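Local coordinates for protein Xaa-Pro dipeptidase (Lactobacillus brevis, PDB 3I7M) that is the N-terminal domain of a probable manganese-dependent metalloexopeptidase of family M24B, which as a whole enzyme probably acts as an aminopeptidase or Xaa-Pro dipeptidase, at residues 10-15 with 19-24; 27-30 with 34-37; 47-52 with 90-95; 56-59 with 65-68. One frame throughout, in Å; residues are numbered along the deposited sequence. Where two conformers were deposited one is given.

Interaction 1 (10-15 with 19-24)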
loop_
_atom_site.group_PDB
_atom_site.type_symbol
_atom_site.label_atom_id
_atom_site.label_comp_id
_atom_site.label_asym_id
_atom_site.label_seq_id
_atom_site.Cartn_x
_atom_site.Cartn_y
_atom_site.Cartn_z
ATOM N N GLN A 10 9.503 6.638 -0.958
ATOM C CA GLN A 10 9.094 7.712 -0.085
ATOM C C GLN A 10 9.430 9.059 -0.690
ATOM O O GLN A 10 8.625 9.988 -0.665
ATOM C CB GLN A 10 9.767 7.526 1.282
ATOM C CG GLN A 10 9.560 8.692 2.172
ATOM C CD GLN A 10 10.056 8.365 3.558
ATOM O OE1 GLN A 10 11.264 8.371 3.810
ATOM N NE2 GLN A 10 9.135 8.003 4.448
ATOM N N GLN A 11 10.622 9.145 -1.270
ATOM C CA GLN A 11 11.057 10.398 -1.867
ATOM C C GLN A 11 10.150 10.812 -3.036
ATOM O O GLN A 11 9.754 11.979 -3.200
ATOM C CB GLN A 11 12.529 10.278 -2.310
ATOM C CG GLN A 11 13.088 11.526 -2.939
ATOM C CD GLN A 11 14.435 11.287 -3.583
ATOM O OE1 GLN A 11 14.530 11.008 -4.792
ATOM N NE2 GLN A 11 15.491 11.402 -2.787
ATOM N N TRP A 12 9.820 9.827 -3.862
ATOM C CA TRP A 12 8.946 10.030 -5.021
ATOM C C TRP A 12 7.598 10.548 -4.542
ATOM O O TRP A 12 7.035 11.470 -5.106
ATOM C CB TRP A 12 8.812 8.722 -5.843
ATOM C CG TRP A 12 7.967 8.839 -7.061
ATOM C CD1 TRP A 12 8.378 9.057 -8.331
ATOM C CD2 TRP A 12 6.503 8.765 -7.136
ATOM N NE1 TRP A 12 7.298 9.082 -9.189
ATOM C CE2 TRP A 12 6.141 8.930 -8.475
ATOM C CE3 TRP A 12 5.497 8.518 -6.196
ATOM C CZ2 TRP A 12 4.813 8.907 -8.898
ATOM C CZ3 TRP A 12 4.202 8.537 -6.597
ATOM C CH2 TRP A 12 3.849 8.745 -7.944
ATOM N N THR A 13 7.102 9.894 -3.487
ATOM C CA THR A 13 5.810 10.267 -2.898
ATOM C C THR A 13 5.835 11.756 -2.454
ATOM O O THR A 13 4.951 12.515 -2.742
ATOM C CB THR A 13 5.522 9.350 -1.746
ATOM O OG1 THR A 13 5.547 7.982 -2.231
ATOM C CG2 THR A 13 4.181 9.613 -1.125
ATOM N N ALA A 14 6.876 12.132 -1.737
ATOM C CA ALA A 14 7.023 13.528 -1.294
ATOM C C ALA A 14 7.187 14.510 -2.440
ATOM O O ALA A 14 6.518 15.558 -2.495
ATOM C CB ALA A 14 8.237 13.580 -0.302
ATOM N N GLN A 15 7.980 14.142 -3.434
ATOM C CA GLN A 15 8.160 14.972 -4.610
ATOM C C GLN A 15 6.909 15.202 -5.438
ATOM O O GLN A 15 6.781 16.225 -6.093
ATOM C CB GLN A 15 9.255 14.374 -5.502
ATOM C CG GLN A 15 10.630 14.453 -4.873
ATOM C CD GLN A 15 11.666 13.677 -5.679
ATOM O OE1 GLN A 15 11.331 13.034 -6.690
ATOM N NE2 GLN A 15 12.912 13.710 -5.238
ATOM N N SER A 19 -0.024 12.316 -0.265
ATOM C CA SER A 19 -0.165 11.944 1.096
ATOM C C SER A 19 0.331 10.544 1.415
ATOM O O SER A 19 0.727 10.237 2.563
ATOM C CB SER A 19 -1.621 12.012 1.546
ATOM O OG SER A 19 -2.150 13.349 1.434
HETATM N N MSE A 20 0.202 9.682 0.420
HETATM C CA MSE A 20 0.648 8.293 0.578
HETATM C C MSE A 20 0.654 7.674 -0.793
HETATM O O MSE A 20 0.030 8.156 -1.736
HETATM C CB MSE A 20 -0.177 7.477 1.512
HETATM C CG MSE A 20 -1.584 7.345 1.021
HETATM SE SE MSE A 20 -2.723 6.515 2.336
HETATM C CE MSE A 20 -4.176 6.165 1.291
ATOM N N THR A 21 1.404 6.574 -0.884
ATOM C CA THR A 21 1.420 5.680 -2.034
ATOM C C THR A 21 0.888 4.327 -1.589
ATOM O O THR A 21 1.402 3.783 -0.594
ATOM C CB THR A 21 2.811 5.608 -2.561
ATOM O OG1 THR A 21 3.121 6.874 -3.177
ATOM C CG2 THR A 21 2.950 4.538 -3.608
ATOM N N TYR A 22 -0.064 3.783 -2.344
ATOM C CA TYR A 22 -0.680 2.477 -2.037
ATOM C C TYR A 22 -0.210 1.524 -3.094
ATOM O O TYR A 22 -0.619 1.657 -4.271
ATOM C CB TYR A 22 -2.193 2.659 -2.035
ATOM C CG TYR A 22 -2.928 1.369 -1.754
ATOM C CD1 TYR A 22 -3.264 1.037 -0.450
ATOM C CD2 TYR A 22 -3.403 0.592 -2.764
ATOM C CE1 TYR A 22 -3.913 -0.161 -0.190
ATOM C CE2 TYR A 22 -4.079 -0.637 -2.498
ATOM C CZ TYR A 22 -4.341 -0.928 -1.209
ATOM O OH TYR A 22 -4.979 -2.150 -0.931
ATOM N N LEU A 23 0.659 0.565 -2.751
ATOM C CA LEU A 23 1.212 -0.444 -3.688
ATOM C C LEU A 23 0.417 -1.740 -3.530
ATOM O O LEU A 23 0.217 -2.215 -2.378
ATOM C CB LEU A 23 2.656 -0.667 -3.364
ATOM C CG LEU A 23 3.532 0.567 -3.556
ATOM C CD1 LEU A 23 4.958 0.175 -3.135
ATOM C CD2 LEU A 23 3.485 1.183 -4.940
ATOM N N SER A 24 -0.061 -2.227 -4.663
ATOM C CA SER A 24 -0.920 -3.430 -4.726
ATOM C C SER A 24 -0.403 -4.500 -5.654
ATOM O O SER A 24 -1.007 -5.604 -5.681
ATOM C CB SER A 24 -2.324 -2.987 -5.179
ATOM O OG SER A 24 -2.253 -2.302 -6.439
#
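Thr13 and Thr21 meet hydroxyl to hydroxyl, a polar link in the buried contact between helix 5-15 and strand 20-23. The one hydrogen bond across the seam runs from Thr21 OG1 to Thr13 OG1 at 2.8 Å, with the strand residue as donor. Thr13 OG1 in turn bonds to the carbonyl oxygen of Ile9, one turn back in the helix, so the two hydroxyls form a short relay ending on the helix backbone. Thr13 turns its hydroxyl beside its own backbone N (chi1 -57°), the position from which it can reach back to that carbonyl.

The remaining contacts are van der Waals. The methyl Thr13 CG2 lies 3.6 Å from Thr21 OG1. The same Thr13 CG2 is 4.0 Å from Met20 C, the residue being a selenomethionine here. Trp12 brings the edge of its six-membered ring to the same hydroxyl, CZ3 being 4.0 Å from Thr21 OG1 and the oxygen close to the ring plane; His16 stacks on this indole.

The helix and strand thus pack as the opening helix-strand pair of the creatinase/prolidase N-terminal domain. Thr13 OG1 accepts from Thr21 and donates to Ile9 O, so both buried hydroxyls donate a hydrogen bond, which probably offsets much of the cost of burying them.

Interaction 2 (27-30 with 34-37); sequences KTIE and GFGS
Glu30 lays its extended side chain along the backbone of Phe35 and Gly36, and from CB outward almost every atom has a neighbour there. CB lies 3.3 Å from Phe35 O, the same oxygen that receives a CA-H...O contact from Glu30 CA. CG comes next, still beside that oxygen and already approaching Gly36 CA. With CG anti to the backbone N (chi1 -174°) and the chain extended beyond it, the carboxylate is carried past Gly36, where Glu30 CD sits 3.5 Å from Gly36 CA. Both carboxylate oxygens then turn to water. Water 1 bridges OE1 and Ser37 N, accepting from the latter, while water 2 donates to Glu30 OE2 at 2.6 Å and to Gly34 O, so that the acid is tied through solvent to both ends of segment 34-37.

The backbone beside it is the C-terminal end of helix 26-33. Gly34 is the first residue to leave helical angles, with a positive phi of 80°, a conformation that glycine, lacking a CB, adopts without strain, and Gly34 N donates to Glu30 O at 2.7 Å, continuing the i to i-4 pattern one residue beyond the helix. Thr33 adds its hydroxyl, which is bonded to Ile29 O and to Phe35 N. On the buried flank Ile29 CG2 approaches the edge of the Phe35 ring, 4.5 Å from CD2, and Leu44 packs against both residues.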
loop_
_atom_site.group_PDB
_atom_site.type_symbol
_atom_site.label_atom_id
_atom_site.label_comp_id
_atom_site.label_asym_id
_atom_site.label_seq_id
_atom_site.Cartn_x
_atom_site.Cartn_y
_atom_site.Cartn_z
ATOM N N LYS A 27 3.977 -8.187 -7.872
ATOM C CA LYS A 27 5.382 -8.115 -8.402
ATOM C C LYS A 27 6.134 -6.983 -7.759
ATOM O O LYS A 27 7.325 -7.091 -7.467
ATOM C CB LYS A 27 5.381 -7.955 -9.898
ATOM C CG LYS A 27 4.800 -9.149 -10.702
ATOM C CD LYS A 27 5.743 -10.367 -10.781
ATOM C CE LYS A 27 5.043 -11.589 -11.436
ATOM N NZ LYS A 27 5.850 -12.887 -11.401
ATOM N N THR A 28 5.475 -5.842 -7.512
ATOM C CA THR A 28 6.129 -4.749 -6.829
ATOM C C THR A 28 6.422 -5.108 -5.380
ATOM O O THR A 28 7.511 -4.835 -4.869
ATOM C CB THR A 28 5.219 -3.509 -6.866
ATOM O OG1 THR A 28 4.948 -3.255 -8.228
ATOM C CG2 THR A 28 5.907 -2.311 -6.216
ATOM N N ILE A 29 5.468 -5.725 -4.683
ATOM C CA ILE A 29 5.675 -6.114 -3.304
ATOM C C ILE A 29 6.822 -7.138 -3.190
ATOM O O ILE A 29 7.651 -6.986 -2.295
ATOM C CB ILE A 29 4.331 -6.565 -2.658
ATOM C CG1 ILE A 29 3.425 -5.329 -2.572
ATOM C CG2 ILE A 29 4.540 -7.219 -1.266
ATOM C CD1 ILE A 29 1.991 -5.639 -2.142
ATOM N N GLU A 30 6.873 -8.042 -4.140
ATOM C CA GLU A 30 7.990 -9.033 -4.149
ATOM C C GLU A 30 9.299 -8.305 -4.371
ATOM O O GLU A 30 10.320 -8.635 -3.734
ATOM C CB GLU A 30 7.781 -10.098 -5.210
ATOM C CG GLU A 30 8.854 -11.207 -5.127
ATOM C CD GLU A 30 8.597 -12.373 -6.036
ATOM O OE1 GLU A 30 7.662 -12.344 -6.870
ATOM O OE2 GLU A 30 9.395 -13.343 -5.941
ATOM N N GLY A 34 10.817 -9.347 -1.191
ATOM C CA GLY A 34 11.054 -10.782 -1.348
ATOM C C GLY A 34 9.879 -11.712 -1.098
ATOM O O GLY A 34 9.986 -12.912 -1.376
ATOM N N PHE A 35 8.718 -11.112 -0.744
ATOM C CA PHE A 35 7.528 -11.917 -0.501
ATOM C C PHE A 35 6.852 -12.137 -1.834
ATOM O O PHE A 35 6.390 -11.156 -2.468
ATOM C CB PHE A 35 6.595 -11.210 0.461
ATOM C CG PHE A 35 5.303 -11.943 0.682
ATOM C CD1 PHE A 35 5.252 -13.120 1.419
ATOM C CD2 PHE A 35 4.116 -11.468 0.106
ATOM C CE1 PHE A 35 4.072 -13.790 1.609
ATOM C CE2 PHE A 35 2.952 -12.146 0.285
ATOM C CZ PHE A 35 2.911 -13.301 1.050
ATOM N N GLY A 36 6.809 -13.377 -2.272
ATOM C CA GLY A 36 6.424 -13.665 -3.625
ATOM C C GLY A 36 4.986 -14.086 -3.608
ATOM O O GLY A 36 4.566 -14.838 -2.727
ATOM N N SER A 37 4.208 -13.549 -4.553
ATOM C CA SER A 37 2.800 -13.945 -4.650
ATOM C C SER A 37 2.145 -13.706 -6.007
ATOM O O SER A 37 2.704 -13.134 -6.929
ATOM C CB SER A 37 1.978 -13.266 -3.541
ATOM O OG SER A 37 1.790 -11.887 -3.823
HETATM O O HOH W 1 5.073 -11.807 -6.761
HETATM O O HOH W 2 11.252 -13.552 -4.125
#

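Interaction 3 (47-52 with 90-95)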
loop_
_atom_site.group_PDB
_atom_site.type_symbol
_atom_site.label_atom_id
_atom_site.label_comp_id
_atom_site.label_asym_id
_atom_site.label_seq_id
_atom_site.Cartn_x
_atom_site.Cartn_y
_atom_site.Cartn_z
ATOM N N VAL A 47 1.920 0.238 1.987
ATOM C CA VAL A 47 1.582 1.658 2.045
ATOM C C VAL A 47 2.792 2.437 2.453
ATOM O O VAL A 47 3.432 2.137 3.445
ATOM C CB VAL A 47 0.450 1.925 3.007
ATOM C CG1 VAL A 47 0.143 3.433 3.116
ATOM C CG2 VAL A 47 -0.764 1.068 2.554
ATOM N N VAL A 48 3.129 3.418 1.636
ATOM C CA VAL A 48 4.340 4.208 1.822
ATOM C C VAL A 48 3.923 5.699 2.005
ATOM O O VAL A 48 3.003 6.217 1.362
ATOM C CB VAL A 48 5.250 4.138 0.587
ATOM C CG1 VAL A 48 6.563 5.036 0.695
ATOM C CG2 VAL A 48 5.637 2.689 0.259
ATOM N N PHE A 49 4.582 6.375 2.965
ATOM C CA PHE A 49 4.306 7.765 3.265
ATOM C C PHE A 49 5.509 8.591 2.932
ATOM O O PHE A 49 6.633 8.089 2.894
ATOM C CB PHE A 49 3.978 7.920 4.769
ATOM C CG PHE A 49 2.758 7.159 5.190
ATOM C CD1 PHE A 49 1.497 7.673 4.961
ATOM C CD2 PHE A 49 2.865 5.909 5.775
ATOM C CE1 PHE A 49 0.334 6.992 5.317
ATOM C CE2 PHE A 49 1.718 5.192 6.159
ATOM C CZ PHE A 49 0.437 5.725 5.908
ATOM N N PRO A 50 5.275 9.882 2.771
ATOM C CA PRO A 50 6.409 10.734 2.389
ATOM C C PRO A 50 7.362 11.026 3.525
ATOM O O PRO A 50 8.550 11.375 3.273
ATOM C CB PRO A 50 5.749 12.021 1.966
ATOM C CG PRO A 50 4.403 12.064 2.580
ATOM C CD PRO A 50 3.992 10.558 2.654
ATOM N N ASP A 51 6.876 10.895 4.749
ATOM C CA ASP A 51 7.611 11.402 5.901
ATOM C C ASP A 51 7.510 10.539 7.157
ATOM O O ASP A 51 7.810 10.991 8.283
ATOM C CB ASP A 51 7.114 12.827 6.160
ATOM C CG ASP A 51 5.655 12.862 6.549
ATOM O OD1 ASP A 51 4.961 11.797 6.433
ATOM O OD2 ASP A 51 5.194 13.989 6.901
ATOM N N GLN A 52 7.175 9.262 6.980
ATOM C CA GLN A 52 7.065 8.347 8.116
ATOM C C GLN A 52 7.103 6.928 7.601
ATOM O O GLN A 52 7.115 6.741 6.386
ATOM C CB GLN A 52 5.812 8.650 8.938
ATOM C CG GLN A 52 4.490 8.419 8.203
ATOM C CD GLN A 52 3.280 8.544 9.109
ATOM O OE1 GLN A 52 3.097 7.752 10.074
ATOM N NE2 GLN A 52 2.473 9.513 8.845
ATOM N N ASP A 90 -8.090 2.743 8.853
ATOM C CA ASP A 90 -7.828 2.964 10.256
ATOM C C ASP A 90 -6.318 3.091 10.511
ATOM O O ASP A 90 -5.885 3.937 11.273
ATOM C CB ASP A 90 -8.406 1.823 11.105
ATOM C CG ASP A 90 -9.930 1.759 11.064
ATOM O OD1 ASP A 90 -10.582 2.747 10.612
ATOM O OD2 ASP A 90 -10.485 0.714 11.485
ATOM N N GLN A 91 -5.500 2.255 9.867
ATOM C CA GLN A 91 -4.039 2.337 9.994
ATOM C C GLN A 91 -3.532 3.707 9.527
ATOM O O GLN A 91 -2.571 4.248 10.076
ATOM C CB GLN A 91 -3.342 1.185 9.268
ATOM C CG GLN A 91 -3.628 -0.134 9.881
ATOM C CD GLN A 91 -3.043 -0.303 11.247
ATOM O OE1 GLN A 91 -1.968 0.174 11.506
ATOM N NE2 GLN A 91 -3.721 -1.040 12.070
ATOM N N VAL A 92 -4.077 4.206 8.420
ATOM C CA VAL A 92 -3.690 5.509 7.884
ATOM C C VAL A 92 -4.125 6.634 8.835
ATOM O O VAL A 92 -3.325 7.530 9.159
ATOM C CB VAL A 92 -4.250 5.672 6.462
ATOM C CG1 VAL A 92 -4.069 7.116 5.906
ATOM C CG2 VAL A 92 -3.632 4.662 5.472
ATOM N N LYS A 93 -5.362 6.556 9.301
ATOM C CA LYS A 93 -5.881 7.528 10.262
ATOM C C LYS A 93 -5.104 7.523 11.597
ATOM O O LYS A 93 -4.819 8.627 12.146
ATOM C CB LYS A 93 -7.416 7.345 10.389
ATOM C CG LYS A 93 -8.178 7.712 9.059
ATOM C CD LYS A 93 -9.622 7.216 9.042
ATOM C CE LYS A 93 -10.332 7.484 7.723
ATOM N NZ LYS A 93 -11.767 7.018 7.756
ATOM N N GLN A 94 -4.636 6.364 12.057
ATOM C CA GLN A 94 -3.786 6.263 13.275
ATOM C C GLN A 94 -2.458 6.964 13.111
ATOM O O GLN A 94 -1.842 7.408 14.113
ATOM C CB GLN A 94 -3.477 4.811 13.582
ATOM C CG GLN A 94 -4.614 4.041 14.113
ATOM C CD GLN A 94 -4.287 2.554 14.284
ATOM O OE1 GLN A 94 -3.108 2.146 14.394
ATOM N NE2 GLN A 94 -5.325 1.747 14.327
ATOM N N ARG A 95 -2.009 7.091 11.846
ATOM C CA ARG A 95 -0.734 7.679 11.510
ATOM C C ARG A 95 -0.912 9.166 11.181
ATOM O O ARG A 95 0.001 9.815 10.676
ATOM C CB ARG A 95 -0.101 6.910 10.333
ATOM C CG ARG A 95 0.447 5.613 10.810
ATOM C CD ARG A 95 0.851 4.730 9.629
ATOM N NE ARG A 95 1.583 3.555 10.021
ATOM C CZ ARG A 95 1.035 2.464 10.538
ATOM N NH1 ARG A 95 -0.290 2.363 10.715
ATOM N NH2 ARG A 95 1.806 1.411 10.812
HETATM O O HOH W 3 4.052 5.241 9.941
#
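Phe49, just past the end of strand 45-48, sends its ring toward the end of helix 84-94, where Val92 and the following Arg95 receive it. Val92 CG2 approaches the ring edge near its plane, 4.2 Å from Phe49 CZ. Arg95 crosses the phenyl group at about a right angle with its aliphatic part, CD lying 3.6 Å from Phe49 CE2, although the guanidinium and ring planes are only 7° apart. Met20, a selenomethionine, and Val97 also pack against Phe49.

Gln52 comes next, beyond the turn. Its CD stands 4.1 Å above one face of the Phe49 ring, offset toward the rim. The amide nitrogen Gln52 NE2 donates to Arg95 O at 3.1 Å in a nearly straight bond (175°), with the acceptor lying in the amide plane. Gln52 OE1 rests 3.3 Å from Arg95 CB and is bridged by water 3 to Arg95 NE, which donates to that water.

Arg95 NH1 donates to both the backbone O and the side-chain OE1 of Gln91, a turn earlier. Both acceptors lie near the guanidinium plane, but NH1 stands above the carbonyl plane of the backbone O. These bonds and the water at NE fix the group's rotation; the CB-to-CD part, so held, packs on Phe49 and Gln52, joining the helix end to residues 49-52.

Interaction 4 (56-59 with 65-68)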
loop_
_atom_site.group_PDB
_atom_site.type_symbol
_atom_site.label_atom_id
_atom_site.label_comp_id
_atom_site.label_asym_id
_atom_site.label_seq_id
_atom_site.Cartn_x
_atom_site.Cartn_y
_atom_site.Cartn_z
ATOM N N ILE A 56 2.825 -2.897 5.797
ATOM C CA ILE A 56 2.193 -3.875 4.927
ATOM C C ILE A 56 0.865 -4.291 5.555
ATOM O O ILE A 56 0.751 -4.434 6.790
ATOM C CB ILE A 56 3.081 -5.087 4.678
ATOM C CG1 ILE A 56 4.222 -4.640 3.821
ATOM C CG2 ILE A 56 2.339 -6.251 4.030
ATOM C CD1 ILE A 56 5.276 -5.734 3.618
ATOM N N PHE A 57 -0.149 -4.511 4.717
ATOM C CA PHE A 57 -1.461 -5.003 5.135
ATOM C C PHE A 57 -1.733 -6.275 4.358
ATOM O O PHE A 57 -1.512 -6.334 3.138
ATOM C CB PHE A 57 -2.540 -3.970 4.833
ATOM C CG PHE A 57 -3.847 -4.323 5.372
ATOM C CD1 PHE A 57 -4.217 -3.943 6.666
ATOM C CD2 PHE A 57 -4.779 -5.043 4.622
ATOM C CE1 PHE A 57 -5.470 -4.316 7.193
ATOM C CE2 PHE A 57 -6.015 -5.381 5.204
ATOM C CZ PHE A 57 -6.296 -4.997 6.469
ATOM N N ALA A 58 -2.108 -7.373 5.036
ATOM C CA ALA A 58 -2.190 -8.656 4.430
ATOM C C ALA A 58 -3.207 -9.527 5.078
ATOM O O ALA A 58 -3.563 -9.288 6.221
ATOM C CB ALA A 58 -0.838 -9.371 4.490
ATOM N N PRO A 59 -3.630 -10.619 4.425
ATOM C CA PRO A 59 -4.423 -11.634 5.131
ATOM C C PRO A 59 -3.638 -12.175 6.308
ATOM O O PRO A 59 -2.433 -12.344 6.241
ATOM C CB PRO A 59 -4.710 -12.666 4.066
ATOM C CG PRO A 59 -4.433 -11.916 2.681
ATOM C CD PRO A 59 -3.362 -10.982 3.008
ATOM N N VAL A 65 4.915 -15.332 6.967
ATOM C CA VAL A 65 5.894 -15.408 5.913
ATOM C C VAL A 65 6.341 -14.001 5.487
ATOM O O VAL A 65 7.532 -13.796 5.186
ATOM C CB VAL A 65 5.355 -16.266 4.774
ATOM C CG1 VAL A 65 6.310 -16.189 3.557
ATOM C CG2 VAL A 65 5.206 -17.710 5.208
ATOM N N ILE A 66 5.460 -13.007 5.533
ATOM C CA ILE A 66 5.886 -11.584 5.300
ATOM C C ILE A 66 6.916 -11.104 6.346
ATOM O O ILE A 66 7.942 -10.475 6.036
ATOM C CB ILE A 66 4.677 -10.615 5.231
ATOM C CG1 ILE A 66 3.798 -10.984 4.026
ATOM C CG2 ILE A 66 5.164 -9.133 5.163
ATOM C CD1 ILE A 66 2.423 -10.383 4.075
ATOM N N LYS A 67 6.636 -11.344 7.630
ATOM C CA LYS A 67 7.616 -10.932 8.627
ATOM C C LYS A 67 8.953 -11.694 8.517
ATOM O O LYS A 67 10.026 -11.161 8.815
ATOM C CB LYS A 67 7.035 -11.062 10.040
ATOM C CG LYS A 67 5.993 -10.034 10.370
ATOM C CD LYS A 67 5.621 -10.073 11.833
ATOM C CE LYS A 67 4.572 -9.008 12.161
ATOM N NZ LYS A 67 4.167 -9.156 13.629
ATOM N N GLU A 68 8.917 -12.945 8.056
ATOM C CA GLU A 68 10.124 -13.728 7.869
ATOM C C GLU A 68 11.027 -13.228 6.765
ATOM O O GLU A 68 12.109 -13.791 6.575
ATOM C CB GLU A 68 9.753 -15.194 7.650
ATOM C CG GLU A 68 9.353 -15.852 8.963
ATOM C CD GLU A 68 8.657 -17.210 8.792
ATOM O OE1 GLU A 68 8.348 -17.589 7.636
ATOM O OE2 GLU A 68 8.403 -17.871 9.823
#
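Ile66 reaches from helix 63-67 to Ile56 and Ala58 on strand 55-59, packing together the first two elements of a beta-alpha-beta unit that is completed by strand 75-78. Strand alternation decides which residues take part: Ile56 and Ala58 direct their side chains to the helix, whereas Phe57 faces the other side of the sheet, against helix 84-94.

The two isoleucines share one conformation. In Ile66, CG1 lies beside the backbone N (chi1 -63°) and the chain stretches on to CD1, while CG2 branches off beside the carbonyl carbon; this spreads the two methyls, CG2 going to Ile56 CD1 and CD1 to Ala58, with Ile56 CG2 beside both. Ile66 CG2 meets Ile56 CD1 at 3.7 Å. Ile56 likewise has an extended arm, with chi2 at 174°, which projects its CD1 to the Ile66 branch. Ile56 CG2 lies 4.1 Å from Ile66 CD1 and 4.2 Å from Ile66 CG2, so the branch methyl of the strand residue borders both methyls of the helix residue.

The contact between the segments is wholly apolar and buried. Phe35 and Val75 also touch Ile66, and Trp71 lies on Ile56, enlarging the cluster around the three residues. Where the helix comes down on the small alanine, packing is tighter than ordinary van der Waals contact: Ala58 CB and Ile66 CD1 are 3.4 Å apart.

Three of the four contacts are built on one mixed sheet. Interactions 1 and 3 meet on its adjacent strands 20-23 and 45-48, their centres about 10 Å apart: Thr21 N probably bonds to Val48 O at 2.8 Å, and Gln10 NE2 to Phe49 O at 2.9 Å. Interaction 4 lies within the chain loop closed by interaction 3, on the neighbouring strand 55-59, with centres about 17 Å apart. Interaction 2 touches interaction 1 through Leu23 and interaction 4 through Phe35, whose CD1 is 3.7 Å from Ile66 CG1. All four belong to the creatinase/prolidase N-terminal domain; in this family the metal site lies in the catalytic domain, which this chain lacks.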